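Local coordinates for acetylglutamate kinase (Streptococcus mutans, PDB 3L86), which probably catalyses the ATP-dependent phosphorylation of N-acetyl-L-glutamate, the second step of the acetylated route from glutamate to ornithine in arginine biosynthesis, at residues K208-T213 against Q263-D268. Numbering follows the deposited sequence.
Sequences KLILMT and QVLIGD. With ADP (adenosine-5'-diphosphate), chain B.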
loop_
_atom_site.group_PDB
_atom_site.type_symbol
_atom_site.label_atom_id
_atom_site.label_comp_id
_atom_site.label_asym_id
_atom_site.label_seq_id
_atom_site.Cartn_x
_atom_site.Cartn_y
_atom_site.Cartn_z
ATOM N N LYS A 208 -12.875 5.669 -1.512
ATOM C CA LYS A 208 -12.148 5.672 -0.250
ATOM C C LYS A 208 -10.868 4.807 -0.342
ATOM O O LYS A 208 -10.843 3.779 -1.045
ATOM C CB LYS A 208 -13.057 5.067 0.846
ATOM C CG LYS A 208 -12.402 5.001 2.246
ATOM C CD LYS A 208 -13.390 4.493 3.297
ATOM C CE LYS A 208 -12.878 4.754 4.704
ATOM N NZ LYS A 208 -13.886 4.271 5.702
ATOM N N LEU A 209 -9.817 5.237 0.353
ATOM C CA LEU A 209 -8.568 4.448 0.555
ATOM C C LEU A 209 -8.359 4.132 2.079
ATOM O O LEU A 209 -8.460 5.036 2.955
ATOM C CB LEU A 209 -7.368 5.260 0.018
ATOM C CG LEU A 209 -5.926 4.814 0.396
ATOM C CD1 LEU A 209 -5.620 3.404 -0.224
ATOM C CD2 LEU A 209 -4.862 5.841 -0.116
ATOM N N ILE A 210 -8.087 2.868 2.399
ATOM C CA ILE A 210 -7.803 2.440 3.776
ATOM C C ILE A 210 -6.315 2.103 3.817
ATOM O O ILE A 210 -5.834 1.257 3.043
ATOM C CB ILE A 210 -8.726 1.217 4.177
ATOM C CG1 ILE A 210 -10.205 1.637 4.057
ATOM C CG2 ILE A 210 -8.416 0.734 5.585
ATOM C CD1 ILE A 210 -11.287 0.487 4.226
ATOM N N LEU A 211 -5.560 2.794 4.669
ATOM C CA LEU A 211 -4.167 2.467 4.880
ATOM C C LEU A 211 -4.044 1.666 6.204
ATOM O O LEU A 211 -3.912 2.243 7.316
ATOM C CB LEU A 211 -3.287 3.773 4.913
ATOM C CG LEU A 211 -3.257 4.594 3.598
ATOM C CD1 LEU A 211 -2.737 6.023 3.796
ATOM C CD2 LEU A 211 -2.457 3.933 2.462
ATOM N N MET A 212 -4.091 0.339 6.089
ATOM C CA MET A 212 -4.198 -0.506 7.282
ATOM C C MET A 212 -2.790 -0.895 7.756
ATOM O O MET A 212 -1.951 -1.303 6.934
ATOM C CB MET A 212 -5.026 -1.781 6.958
ATOM C CG MET A 212 -5.833 -2.296 8.168
ATOM S SD MET A 212 -6.914 -3.749 7.842
ATOM C CE MET A 212 -5.644 -4.989 7.727
ATOM N N THR A 213 -2.541 -0.733 9.059
ATOM C CA THR A 213 -1.202 -0.768 9.581
ATOM C C THR A 213 -1.253 -1.381 11.004
ATOM O O THR A 213 -2.266 -2.053 11.374
ATOM C CB THR A 213 -0.553 0.670 9.582
ATOM O OG1 THR A 213 0.765 0.625 10.161
ATOM C CG2 THR A 213 -1.408 1.725 10.319
ATOM N N GLN A 263 -12.497 10.131 1.153
ATOM C CA GLN A 263 -11.972 9.852 2.511
ATOM C C GLN A 263 -10.743 8.900 2.515
ATOM O O GLN A 263 -10.719 7.948 1.716
ATOM C CB GLN A 263 -13.045 9.149 3.323
ATOM C CG GLN A 263 -14.379 9.859 3.441
ATOM C CD GLN A 263 -15.294 9.045 4.306
ATOM O OE1 GLN A 263 -15.427 7.805 4.136
ATOM N NE2 GLN A 263 -15.890 9.699 5.288
ATOM N N VAL A 264 -9.728 9.167 3.372
ATOM C CA VAL A 264 -8.689 8.172 3.686
ATOM C C VAL A 264 -8.760 7.756 5.207
ATOM O O VAL A 264 -8.938 8.613 6.077
ATOM C CB VAL A 264 -7.260 8.724 3.341
ATOM C CG1 VAL A 264 -6.160 7.682 3.700
ATOM C CG2 VAL A 264 -7.149 9.077 1.887
ATOM N N LEU A 265 -8.654 6.460 5.519
ATOM C CA LEU A 265 -8.590 5.976 6.910
ATOM C C LEU A 265 -7.214 5.376 7.220
ATOM O O LEU A 265 -6.710 4.541 6.459
ATOM C CB LEU A 265 -9.678 4.924 7.128
ATOM C CG LEU A 265 -9.756 4.225 8.497
ATOM C CD1 LEU A 265 -10.233 5.293 9.546
ATOM C CD2 LEU A 265 -10.736 3.061 8.439
ATOM N N ILE A 266 -6.573 5.847 8.290
ATOM C CA ILE A 266 -5.369 5.239 8.867
ATOM C C ILE A 266 -5.715 4.574 10.257
ATOM O O ILE A 266 -6.198 5.260 11.193
ATOM C CB ILE A 266 -4.240 6.312 9.020
ATOM C CG1 ILE A 266 -3.800 6.799 7.625
ATOM C CG2 ILE A 266 -3.002 5.764 9.811
ATOM C CD1 ILE A 266 -2.793 7.971 7.642
ATOM N N GLY A 267 -5.485 3.261 10.378
ATOM C CA GLY A 267 -5.753 2.486 11.643
ATOM C C GLY A 267 -5.413 0.982 11.473
ATOM O O GLY A 267 -4.796 0.562 10.485
ATOM N N ASP A 268 -5.784 0.166 12.445
ATOM C CA ASP A 268 -5.410 -1.244 12.425
ATOM C C ASP A 268 -6.548 -2.154 11.919
ATOM O O ASP A 268 -6.480 -3.377 12.068
ATOM C CB ASP A 268 -4.873 -1.712 13.801
ATOM C CG ASP A 268 -5.976 -1.940 14.875
ATOM O OD1 ASP A 268 -7.151 -1.670 14.605
ATOM O OD2 ASP A 268 -5.653 -2.419 16.019
HETATM P PB ADP B . 3.433 -0.302 7.662
HETATM O O1B ADP B . 3.640 0.603 6.481
HETATM O O2B ADP B . 1.967 -0.541 8.049
HETATM O O3B ADP B . 4.149 -1.594 7.483
HETATM P PA ADP B . 5.354 1.461 9.108
HETATM O O1A ADP B . 6.275 1.060 10.254
HETATM O O2A ADP B . 6.001 1.741 7.781
HETATM O O3A ADP B . 4.108 0.383 8.971
HETATM O "O5'" ADP B . 4.583 2.769 9.662
HETATM C "C5'" ADP B . 3.817 2.662 10.888
HETATM C "C4'" ADP B . 4.701 3.146 12.076
HETATM O "O4'" ADP B . 4.975 4.563 12.067
HETATM C "C3'" ADP B . 4.086 2.899 13.462
HETATM O "O3'" ADP B . 4.310 1.536 13.807
HETATM C "C2'" ADP B . 4.908 3.805 14.370
HETATM O "O2'" ADP B . 6.029 3.041 14.800
HETATM C "C1'" ADP B . 5.477 4.855 13.418
HETATM N N9 ADP B . 5.024 6.220 13.797
HETATM C C8 ADP B . 5.850 7.306 13.802
HETATM N N7 ADP B . 5.144 8.415 14.150
HETATM C C5 ADP B . 3.871 8.019 14.398
HETATM C C6 ADP B . 2.636 8.655 14.845
HETATM N N6 ADP B . 2.579 10.001 15.036
HETATM N N1 ADP B . 1.509 7.899 14.964
HETATM C C2 ADP B . 1.519 6.594 14.746
HETATM N N3 ADP B . 2.609 5.940 14.344
HETATM C C4 ADP B . 3.804 6.581 14.171
HETATM O O HOH W 1 -3.723 -4.494 11.759
#
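The carbonyl oxygen of G267 takes the backbone N-H of T213, with T213 N 3.0 Å from G267 O. The CA-H of M212 also points at this oxygen, and T213 CG2 packs against it. The strands 208-212 and 263-267 run parallel, 13° apart. Further back, L265 bonds to both neighbours of I210: L265 N donates to L209 O at 2.9 Å, and L211 N donates to L265 O at 2.8 Å. L209 N reaches Q263 O at 3.2 Å. L211 O is 3.6 Å from G267 N, and no hydrogen bond forms there. One water donates to both T213 O and D268 O and bridges the ends of the segments.

T213 OG1 stands anti to its own backbone N (chi1 178°). There it donates to ADP O2B, a β-phosphate oxygen, at 2.7 Å. The loop residue just after strand 208-212 thus forms part of the nucleotide pocket. On one face, L211 CD1 meets V264 CG1 at 3.8 Å and also touches I266 CG1; L211 and I266 lie side by side. On the other, the extended K208 chain passes Q263 OE1 and lays CE on L265 CB.

D268 OD2 forms a salt bridge with K216. Helices 193-203 and 246-258 cover the face of L209, L211 and V264. Strand 38-43 pairs with the far edge of 208-212, and 274-277 runs antiparallel beside 263-267, within the central sheet of the amino acid kinase fold.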